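Local structure of putative ferritin-like diiron-carboxylate protein TM1526 (Thermotoga maritima, 1VJX) at residues S16-V21 with I116-E121; R56-I61 with K143-K148. The protein probably acts as an oxidoreductase of the rubrerythrin/ferritin-like type that uses a metal centre bound within a four-helix bundle, though its exact reaction is unknown. All blocks are in the same frame, centred on the assembly; numbering follows the deposited sequence.

Both contacts are buried and both join helices of one bundle, but they use different pairs. Contact 1 ties helix 15-36 to helix 101-125, whereas contact 2 sets helix 43-68 against its antiparallel neighbour, helix 129-156, and the four segments alternate along the chain. The centres of the two contacts lie about 14 Å apart. Contact 1 is apolar, with methyl groups of isoleucine, valine and leucine pressed together; contact 2, nearer the centre of the chain, brings two histidine rings together among acidic and amide side chains. They meet where Tyr120 OH lies 3.5 Å from Lys143 CE and where the end of Ile116 packs on Leu146.

Contact 1 (S16-V21 with I116-E121); sequences SDILTV and IILYYE
Leu118 packs against Ile18 and Val21 in a buried, wholly apolar helix-helix contact joining the first turns of helix 15-36 to the later part of helix 101-125. The two helices run in opposite directions and come nearest at Ile18 and Leu118, whose CA atoms are 7.7 Å apart. Leu118 reaches across with CG anti to its backbone N (chi1 172°), which carries both of its methyl groups to the facing helix. There CD1 sits 3.8 Å from Ile18 CG2, with Ile18 CD1 also against it, as the two side chains run alongside one another, pointing opposite ways. Val21 comes in obliquely with a single methyl: its CG1 meets both branches of Leu118, and the 3.5 Å from Val21 CG1 to Leu118 CD2 is tighter than normal van der Waals contact. Leu118 has a chi2 of 95°, away from the staggered positions, in keeping with this close fit. Cutting Leu118 back to an alanine would probably leave a gap beside Ile18 CG2 and Val21 CG1, which would lose their main partner on helix 101-125. Leu118 also touches Leu25 one turn further along helix 15-36 and Tyr84 of the long connection, while Ile18 packs on Met13 and Leu78. The first and third long helices are antiparallel neighbours because a long connection joins the second to the third, as in the ferritin-like four-helix bundle.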
loop_
_atom_site.group_PDB
_atom_site.type_symbol
_atom_site.label_atom_id
_atom_site.label_comp_id
_atom_site.label_asym_id
_atom_site.label_seq_id
_atom_site.Cartn_x
_atom_site.Cartn_y
_atom_site.Cartn_z
ATOM N N SER A 16 -5.834 5.332 14.895
ATOM C CA SER A 16 -5.896 3.894 14.958
ATOM C C SER A 16 -6.711 3.301 13.818
ATOM O O SER A 16 -6.456 2.169 13.412
ATOM C CB SER A 16 -6.551 3.467 16.275
ATOM O OG SER A 16 -7.806 4.111 16.388
ATOM N N ASP A 17 -7.748 4.034 13.399
ATOM C CA ASP A 17 -8.609 3.666 12.282
ATOM C C ASP A 17 -7.738 3.662 11.034
ATOM O O ASP A 17 -7.855 2.795 10.176
ATOM C CB ASP A 17 -9.743 4.694 12.080
ATOM C CG ASP A 17 -10.682 4.807 13.278
ATOM O OD1 ASP A 17 -10.739 3.885 14.117
ATOM O OD2 ASP A 17 -11.458 5.773 13.424
ATOM N N ILE A 18 -6.841 4.622 10.960
ATOM C CA ILE A 18 -5.981 4.793 9.763
ATOM C C ILE A 18 -4.891 3.719 9.707
ATOM O O ILE A 18 -4.594 3.189 8.641
ATOM C CB ILE A 18 -5.373 6.198 9.768
ATOM C CG1 ILE A 18 -6.465 7.257 9.692
ATOM C CG2 ILE A 18 -4.401 6.415 8.598
ATOM C CD1 ILE A 18 -7.172 7.320 8.326
ATOM N N LEU A 19 -4.272 3.394 10.842
ATOM C CA LEU A 19 -3.371 2.234 10.877
ATOM C C LEU A 19 -4.075 0.958 10.403
ATOM O O LEU A 19 -3.489 0.186 9.668
ATOM C CB LEU A 19 -2.839 1.958 12.251
ATOM C CG LEU A 19 -1.611 2.673 12.701
ATOM C CD1 LEU A 19 -1.491 2.378 14.186
ATOM C CD2 LEU A 19 -0.361 2.218 11.867
ATOM N N THR A 20 -5.306 0.733 10.848
ATOM C CA THR A 20 -6.041 -0.453 10.434
ATOM C C THR A 20 -6.210 -0.431 8.909
ATOM O O THR A 20 -6.037 -1.425 8.235
ATOM C CB THR A 20 -7.409 -0.485 11.095
ATOM O OG1 THR A 20 -7.287 -0.528 12.541
ATOM C CG2 THR A 20 -8.110 -1.785 10.753
ATOM N N VAL A 21 -6.525 0.749 8.382
ATOM C CA VAL A 21 -6.704 0.931 6.961
ATOM C C VAL A 21 -5.372 0.621 6.268
ATOM O O VAL A 21 -5.359 -0.134 5.318
ATOM C CB VAL A 21 -7.234 2.353 6.649
ATOM C CG1 VAL A 21 -7.047 2.688 5.190
ATOM C CG2 VAL A 21 -8.712 2.474 7.008
ATOM N N ILE A 116 -0.669 5.737 -1.102
ATOM C CA ILE A 116 0.371 6.713 -0.717
ATOM C C ILE A 116 -0.213 7.920 0.033
ATOM O O ILE A 116 0.327 8.340 1.067
ATOM C CB ILE A 116 1.238 7.075 -1.918
ATOM C CG1 ILE A 116 2.106 5.861 -2.241
ATOM C CG2 ILE A 116 2.139 8.294 -1.638
ATOM C CD1 ILE A 116 2.902 5.948 -3.503
ATOM N N ILE A 117 -1.334 8.432 -0.469
ATOM C CA ILE A 117 -2.029 9.536 0.175
ATOM C C ILE A 117 -2.361 9.138 1.587
ATOM O O ILE A 117 -2.154 9.897 2.538
ATOM C CB ILE A 117 -3.321 9.929 -0.585
ATOM C CG1 ILE A 117 -2.982 10.453 -1.965
ATOM C CG2 ILE A 117 -4.125 10.986 0.187
ATOM C CD1 ILE A 117 -4.093 11.138 -2.698
ATOM N N LEU A 118 -2.856 7.912 1.737
ATOM C CA LEU A 118 -3.273 7.444 3.056
ATOM C C LEU A 118 -2.099 7.310 4.031
ATOM O O LEU A 118 -2.211 7.611 5.229
ATOM C CB LEU A 118 -4.037 6.145 2.987
ATOM C CG LEU A 118 -4.240 5.647 4.459
ATOM C CD1 LEU A 118 -5.586 6.066 5.029
ATOM C CD2 LEU A 118 -4.005 4.213 4.568
ATOM N N TYR A 119 -0.989 6.775 3.572
ATOM C CA TYR A 119 0.145 6.694 4.477
ATOM C C TYR A 119 0.671 8.082 4.848
ATOM O O TYR A 119 1.181 8.225 5.944
ATOM C CB TYR A 119 1.303 5.862 3.911
ATOM C CG TYR A 119 0.908 4.502 3.372
ATOM C CD1 TYR A 119 0.046 3.677 4.068
ATOM C CD2 TYR A 119 1.402 4.066 2.124
ATOM C CE1 TYR A 119 -0.338 2.442 3.567
ATOM C CE2 TYR A 119 1.011 2.841 1.606
ATOM C CZ TYR A 119 0.148 2.031 2.347
ATOM O OH TYR A 119 -0.228 0.829 1.831
ATOM N N TYR A 120 0.610 9.072 3.939
ATOM C CA TYR A 120 0.936 10.432 4.306
ATOM C C TYR A 120 -0.022 10.929 5.427
ATOM O O TYR A 120 0.403 11.523 6.399
ATOM C CB TYR A 120 0.930 11.379 3.087
ATOM C CG TYR A 120 2.255 11.447 2.311
ATOM C CD1 TYR A 120 3.435 11.864 2.931
ATOM C CD2 TYR A 120 2.322 11.130 0.949
ATOM C CE1 TYR A 120 4.667 11.943 2.221
ATOM C CE2 TYR A 120 3.585 11.212 0.214
ATOM C CZ TYR A 120 4.737 11.609 0.871
ATOM O OH TYR A 120 5.956 11.697 0.207
ATOM N N GLU A 121 -1.309 10.615 5.297
ATOM C CA GLU A 121 -2.308 11.060 6.256
ATOM C C GLU A 121 -1.971 10.562 7.619
ATOM O O GLU A 121 -1.981 11.343 8.564
ATOM C CB GLU A 121 -3.717 10.655 5.816
ATOM C CG GLU A 121 -4.196 11.552 4.663
ATOM C CD GLU A 121 -5.474 11.083 3.966
ATOM O OE1 GLU A 121 -5.771 9.873 3.990
ATOM O OE2 GLU A 121 -6.188 11.942 3.390
#

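Contact 2 (R56-I61 with K143-K148)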
loop_
_atom_site.group_PDB
_atom_site.type_symbol
_atom_site.label_atom_id
_atom_site.label_comp_id
_atom_site.label_asym_id
_atom_site.label_seq_id
_atom_site.Cartn_x
_atom_site.Cartn_y
_atom_site.Cartn_z
ATOM N N ARG A 56 4.483 -7.080 2.285
ATOM C CA ARG A 56 4.460 -7.962 3.462
ATOM C C ARG A 56 5.133 -7.307 4.676
ATOM O O ARG A 56 4.483 -7.048 5.716
ATOM C CB ARG A 56 5.153 -9.279 3.135
ATOM C CG ARG A 56 5.039 -10.356 4.227
ATOM C CD ARG A 56 5.894 -11.609 3.952
ATOM N NE ARG A 56 7.289 -11.249 3.690
ATOM C CZ ARG A 56 8.211 -11.023 4.630
ATOM N NH1 ARG A 56 7.922 -11.137 5.923
ATOM N NH2 ARG A 56 9.448 -10.693 4.278
ATOM N N ILE A 57 6.423 -7.001 4.526
ATOM C CA ILE A 57 7.224 -6.391 5.593
ATOM C C ILE A 57 6.595 -5.121 6.149
ATOM O O ILE A 57 6.596 -4.903 7.356
ATOM C CB ILE A 57 8.662 -6.132 5.084
ATOM C CG1 ILE A 57 9.427 -7.449 5.022
ATOM C CG2 ILE A 57 9.423 -5.125 5.979
ATOM C CD1 ILE A 57 10.700 -7.346 4.185
ATOM N N HIS A 58 6.049 -4.303 5.256
ATOM C CA HIS A 58 5.339 -3.082 5.611
ATOM C C HIS A 58 4.151 -3.339 6.496
ATOM O O HIS A 58 3.964 -2.606 7.463
ATOM C CB HIS A 58 4.850 -2.364 4.363
ATOM C CG HIS A 58 5.949 -1.743 3.567
ATOM N ND1 HIS A 58 5.795 -1.359 2.256
ATOM C CD2 HIS A 58 7.222 -1.437 3.909
ATOM C CE1 HIS A 58 6.931 -0.847 1.825
ATOM N NE2 HIS A 58 7.811 -0.893 2.809
ATOM N N ALA A 59 3.355 -4.357 6.148
ATOM C CA ALA A 59 2.182 -4.753 6.932
ATOM C C ALA A 59 2.576 -5.177 8.345
ATOM O O ALA A 59 1.919 -4.823 9.296
ATOM C CB ALA A 59 1.445 -5.913 6.237
ATOM N N GLU A 60 3.650 -5.964 8.448
ATOM C CA GLU A 60 4.194 -6.410 9.736
ATOM C C GLU A 60 4.643 -5.219 10.580
ATOM O O GLU A 60 4.656 -5.283 11.789
ATOM C CB GLU A 60 5.401 -7.336 9.525
ATOM C CG GLU A 60 5.082 -8.767 9.100
ATOM C CD GLU A 60 6.324 -9.616 8.707
ATOM O OE1 GLU A 60 7.492 -9.094 8.671
ATOM O OE2 GLU A 60 6.130 -10.831 8.404
ATOM N N ILE A 61 5.050 -4.131 9.933
ATOM C CA ILE A 61 5.544 -2.964 10.672
ATOM C C ILE A 61 4.358 -2.189 11.206
ATOM O O ILE A 61 4.343 -1.801 12.378
ATOM C CB ILE A 61 6.473 -2.104 9.791
ATOM C CG1 ILE A 61 7.831 -2.789 9.683
ATOM C CG2 ILE A 61 6.594 -0.657 10.334
ATOM C CD1 ILE A 61 8.651 -2.282 8.559
ATOM N N LYS A 143 6.949 4.842 -2.698
ATOM C CA LYS A 143 7.115 5.771 -3.809
ATOM C C LYS A 143 8.105 5.228 -4.839
ATOM O O LYS A 143 8.024 5.565 -6.008
ATOM C CB LYS A 143 7.604 7.114 -3.312
ATOM C CG LYS A 143 6.579 8.010 -2.628
ATOM C CD LYS A 143 7.137 9.458 -2.549
ATOM C CE LYS A 143 8.185 9.629 -1.449
ATOM N NZ LYS A 143 9.229 10.515 -1.889
ATOM N N GLU A 144 9.040 4.393 -4.393
ATOM C CA GLU A 144 9.875 3.574 -5.296
ATOM C C GLU A 144 9.111 2.431 -5.995
ATOM O O GLU A 144 9.455 2.065 -7.099
ATOM C CB GLU A 144 11.056 2.963 -4.537
ATOM C CG GLU A 144 12.141 3.954 -4.130
ATOM C CD GLU A 144 12.801 4.603 -5.307
ATOM O OE1 GLU A 144 12.859 3.977 -6.406
ATOM O OE2 GLU A 144 13.260 5.752 -5.122
ATOM N N HIS A 145 8.104 1.847 -5.336
ATOM C CA HIS A 145 7.274 0.829 -5.970
ATOM C C HIS A 145 6.592 1.492 -7.117
ATOM O O HIS A 145 6.556 0.963 -8.215
ATOM C CB HIS A 145 6.168 0.313 -5.050
ATOM C CG HIS A 145 6.647 -0.561 -3.942
ATOM N ND1 HIS A 145 5.796 -1.385 -3.217
ATOM C CD2 HIS A 145 7.888 -0.755 -3.436
ATOM C CE1 HIS A 145 6.497 -2.028 -2.302
ATOM N NE2 HIS A 145 7.767 -1.670 -2.417
ATOM N N LEU A 146 6.010 2.649 -6.827
ATOM C CA LEU A 146 5.312 3.459 -7.817
ATOM C C LEU A 146 6.190 3.825 -9.038
ATOM O O LEU A 146 5.779 3.667 -10.168
ATOM C CB LEU A 146 4.766 4.734 -7.167
ATOM C CG LEU A 146 3.995 5.627 -8.138
ATOM C CD1 LEU A 146 2.803 4.853 -8.784
ATOM C CD2 LEU A 146 3.570 6.899 -7.440
ATOM N N ARG A 147 7.392 4.303 -8.777
ATOM C CA ARG A 147 8.349 4.600 -9.835
ATOM C C ARG A 147 8.615 3.363 -10.695
ATOM O O ARG A 147 8.754 3.465 -11.936
ATOM C CB ARG A 147 9.650 5.066 -9.203
ATOM C CG ARG A 147 10.786 5.342 -10.171
ATOM C CD ARG A 147 12.131 5.108 -9.529
ATOM N NE ARG A 147 12.355 3.667 -9.310
ATOM C CZ ARG A 147 12.797 2.836 -10.256
ATOM N NH1 ARG A 147 13.031 3.287 -11.479
ATOM N NH2 ARG A 147 12.993 1.552 -9.990
ATOM N N LYS A 148 8.701 2.196 -10.043
ATOM C CA LYS A 148 8.950 0.940 -10.757
ATOM C C LYS A 148 7.774 0.576 -11.618
ATOM O O LYS A 148 7.948 0.203 -12.777
ATOM C CB LYS A 148 9.262 -0.202 -9.795
ATOM C CG LYS A 148 9.572 -1.524 -10.485
ATOM C CD LYS A 148 10.899 -1.496 -11.201
ATOM C CE LYS A 148 11.076 -2.602 -12.195
ATOM N NZ LYS A 148 12.344 -2.332 -12.978
#
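His58 and His145 adopt almost the same first torsion, chi1 -71° and -72°, each placing CG on the far side of CB from its own carbonyl carbon. Both CB atoms already point across the interface, and with this torsion the imidazoles extend from their helices into the space between. The backbones stay well apart, 12.4 Å between the CA atoms of His58 and His145, and the two imidazoles span most of it. His58 CE1 approaches His145 CE1 to 4.3 Å. The planes are inclined by only 24°, yet the rings are slid so far apart, with 5.9 Å between the centroids of His58 and His145, that they hardly overlap and stacking can contribute little. No hydrogen bond crosses between the two segments.

What fixes the His58 ring lies around it. His58 is held through both nitrogens, NE2 by Gln141 and ND1 by Glu26, with a weak further bond from ND1 to Glu142. His145 packs on Leu51 and Glu55. Glu55 with His58, and Glu142 with His145, match the two ExxH pairs of ferritin-like diiron-carboxylate proteins, so the facing histidines are consistent with a metal site in the bundle core. Away from this core, charged side chains pair along each helix: Arg56 NH1 meets Glu60 OE2 at 3.1 Å and Arg147 NE meets Glu144 OE1 at 3.0 Å, both salt bridges whose hydrogen bonds are weak.

Helices 43-68 and 129-156 run in opposite directions here. Helix 15-36 borders the first through Glu26 and Glu27 beside Ala59, and helix 101-125 borders the second, where Leu146 packs on Ile109, Glu112 and Lys113.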